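Local atomic coordinates of ABC-type phosphate transport system, periplasmic component (Lactobacillus brevis, PDB entry 4ECF), a protein that probably binds phosphate as the solute-binding component of the PstSACB ABC transporter, which imports phosphate across the cytoplasmic membrane. Residues N234-V237 and R238-G241. Numbering follows the deposited sequence.
Sequences NTLV and RQLG
Leu236 and Leu240 sit one turn apart near the end of helix 230-239 and touch lightly, CG of Leu236 coming within 4.3 Å of CD1 of Leu240. The same pair is tied through the backbone, Leu240 N donating to Leu236 O at 3.1 Å. The tight side is the one facing helix 15-28: buried Val237 packs there on Leu17, Leu240 on Leu17 and Ala20, and Leu236 on Gln24. One residue earlier, Gln239 N gives Thr235 O a straighter bond (3.0 Å, 164° at the hydrogen).

The solvent side, with Asn234, Thr235 and Gln239 exposed, is looser in its polar ties. Gln239 nevertheless lies close along the Thr235 carbonyl, its CG 3.2 Å from Thr235 O, and with the chain extended beyond CG its NE2 ends 3.8 Å from Thr235 CB. The Thr235 hydroxyl has its hydrogen bond with Ala231 O, one turn back. Arg238, with CG anti to its own carbonyl carbon (chi1 -41°) and the chain extended as far as NE, runs beside the Asn234 side chain in the same direction. NH2 lies 3.2 Å from Asn234 OD1, but the angle is too poor for a hydrogen bond, and the amide and guanidinium planes stand 74° apart. Arg238 NE makes a weak hydrogen bond to Gln233 O, and NH2 a long, weak ion pair with Asp246 OD2; an alanine here would probably leave Asp246 without this distant positive partner and uncover the flank of Asn234.

Gly241, with positive phi, is the first residue past the helical conformation; its bond from N to Arg238 O, 3.2 Å, is one of the two that make the C-terminal Schellman motif.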
ATOM      1  N   ASN A 234      18.632   3.094   3.471  1.00 26.19           N
ATOM      2  CA  ASN A 234      18.985   4.536   3.505  1.00 29.17           C
ATOM      3  C   ASN A 234      18.848   5.252   2.151  1.00 26.77           C
ATOM      4  O   ASN A 234      18.893   6.474   2.092  1.00 26.74           O
ATOM      5  CB  ASN A 234      20.410   4.699   4.047  1.00 32.23           C
ATOM      6  CG  ASN A 234      20.500   4.365   5.520  1.00 42.50           C
ATOM      7  OD1 ASN A 234      19.528   4.539   6.258  1.00 46.79           O
ATOM      8  ND2 ASN A 234      21.654   3.870   5.955  1.00 44.36           N
ATOM      9  N   THR A 235      18.725   4.478   1.077  1.00 26.17           N
ATOM     10  CA  THR A 235      18.714   4.985  -0.274  1.00 28.90           C
ATOM     11  C   THR A 235      17.375   4.695  -0.992  1.00 30.74           C
ATOM     12  O   THR A 235      16.445   5.522  -1.028  1.00 26.69           O
ATOM     13  CB  THR A 235      19.946   4.414  -1.053  1.00 29.80           C
ATOM     14  OG1 THR A 235      19.959   2.959  -0.986  1.00 30.02           O
ATOM     15  CG2 THR A 235      21.272   4.965  -0.484  1.00 30.39           C
ATOM     16  N   LEU A 236      17.267   3.502  -1.548  1.00 34.91           N
ATOM     17  CA  LEU A 236      16.210   3.174  -2.485  1.00 29.09           C
ATOM     18  C   LEU A 236      14.822   3.240  -1.840  1.00 28.35           C
ATOM     19  O   LEU A 236      13.862   3.751  -2.421  1.00 29.20           O
ATOM     20  CB  LEU A 236      16.508   1.779  -3.050  1.00 35.21           C
ATOM     21  CG  LEU A 236      15.931   1.320  -4.384  1.00 32.50           C
ATOM     22  CD1 LEU A 236      16.368   2.298  -5.463  1.00 31.17           C
ATOM     23  CD2 LEU A 236      16.431  -0.096  -4.691  1.00 27.87           C
ATOM     24  N   VAL A 237      14.718   2.746  -0.607  1.00 26.48           N
ATOM     25  CA  VAL A 237      13.436   2.716   0.108  1.00 25.05           C
ATOM     26  C   VAL A 237      12.821   4.112   0.196  1.00 24.83           C
ATOM     27  O   VAL A 237      11.687   4.348  -0.204  1.00 26.45           O
ATOM     28  CB  VAL A 237      13.611   1.997   1.494  1.00 22.05           C
ATOM     29  CG1 VAL A 237      12.412   2.229   2.405  1.00 25.10           C
ATOM     30  CG2 VAL A 237      13.899   0.532   1.253  1.00 23.25           C
ATOM     31  N   ARG A 238      13.635   5.061   0.660  1.00 27.44           N
ATOM     32  CA  ARG A 238      13.241   6.455   0.777  1.00 30.15           C
ATOM     33  C   ARG A 238      12.996   7.155  -0.575  1.00 29.30           C
ATOM     34  O   ARG A 238      12.054   7.905  -0.732  1.00 31.70           O
ATOM     35  CB  ARG A 238      14.300   7.206   1.619  1.00 36.06           C
ATOM     36  CG  ARG A 238      14.782   6.395   2.827  1.00 42.04           C
ATOM     37  CD  ARG A 238      15.455   7.239   3.899  1.00 47.14           C
ATOM     38  NE  ARG A 238      15.961   6.426   5.024  1.00 41.13           N
ATOM     39  CZ  ARG A 238      16.411   6.937   6.177  1.00 51.97           C
ATOM     40  NH1 ARG A 238      16.405   8.258   6.373  1.00 62.36           N
ATOM     41  NH2 ARG A 238      16.859   6.137   7.149  1.00 45.33           N
ATOM     42  N   GLN A 239      13.844   6.885  -1.573  1.00 32.35           N
ATOM     43  CA  GLN A 239      13.649   7.482  -2.904  1.00 38.38           C
ATOM     44  C   GLN A 239      12.320   7.158  -3.547  1.00 36.72           C
ATOM     45  O   GLN A 239      11.768   7.964  -4.280  1.00 36.62           O
ATOM     46  CB  GLN A 239      14.693   6.988  -3.889  1.00 40.13           C
ATOM     47  CG  GLN A 239      16.111   7.406  -3.654  1.00 47.51           C
ATOM     48  CD  GLN A 239      17.039   6.524  -4.477  1.00 59.88           C
ATOM     49  OE1 GLN A 239      16.742   6.175  -5.642  1.00 55.82           O
ATOM     50  NE2 GLN A 239      18.129   6.119  -3.871  1.00 39.86           N
ATOM     51  N   LEU A 240      11.803   5.953  -3.319  1.00 29.14           N
ATOM     52  CA  LEU A 240      10.573   5.542  -3.961  1.00 32.82           C
ATOM     53  C   LEU A 240       9.310   5.911  -3.175  1.00 28.65           C
ATOM     54  O   LEU A 240       8.216   5.500  -3.535  1.00 36.63           O
ATOM     55  CB  LEU A 240      10.631   4.021  -4.252  1.00 32.57           C
ATOM     56  CG  LEU A 240      11.618   3.619  -5.352  1.00 35.99           C
ATOM     57  CD1 LEU A 240      11.849   2.117  -5.364  1.00 35.66           C
ATOM     58  CD2 LEU A 240      11.103   4.088  -6.708  1.00 42.99           C
ATOM     59  N   GLY A 241       9.457   6.645  -2.076  1.00 30.89           N
ATOM     60  CA  GLY A 241       8.312   7.152  -1.362  1.00 32.28           C
ATOM     61  C   GLY A 241       7.938   6.434  -0.088  1.00 31.76           C
ATOM     62  O   GLY A 241       7.047   6.887   0.612  1.00 36.43           O
TER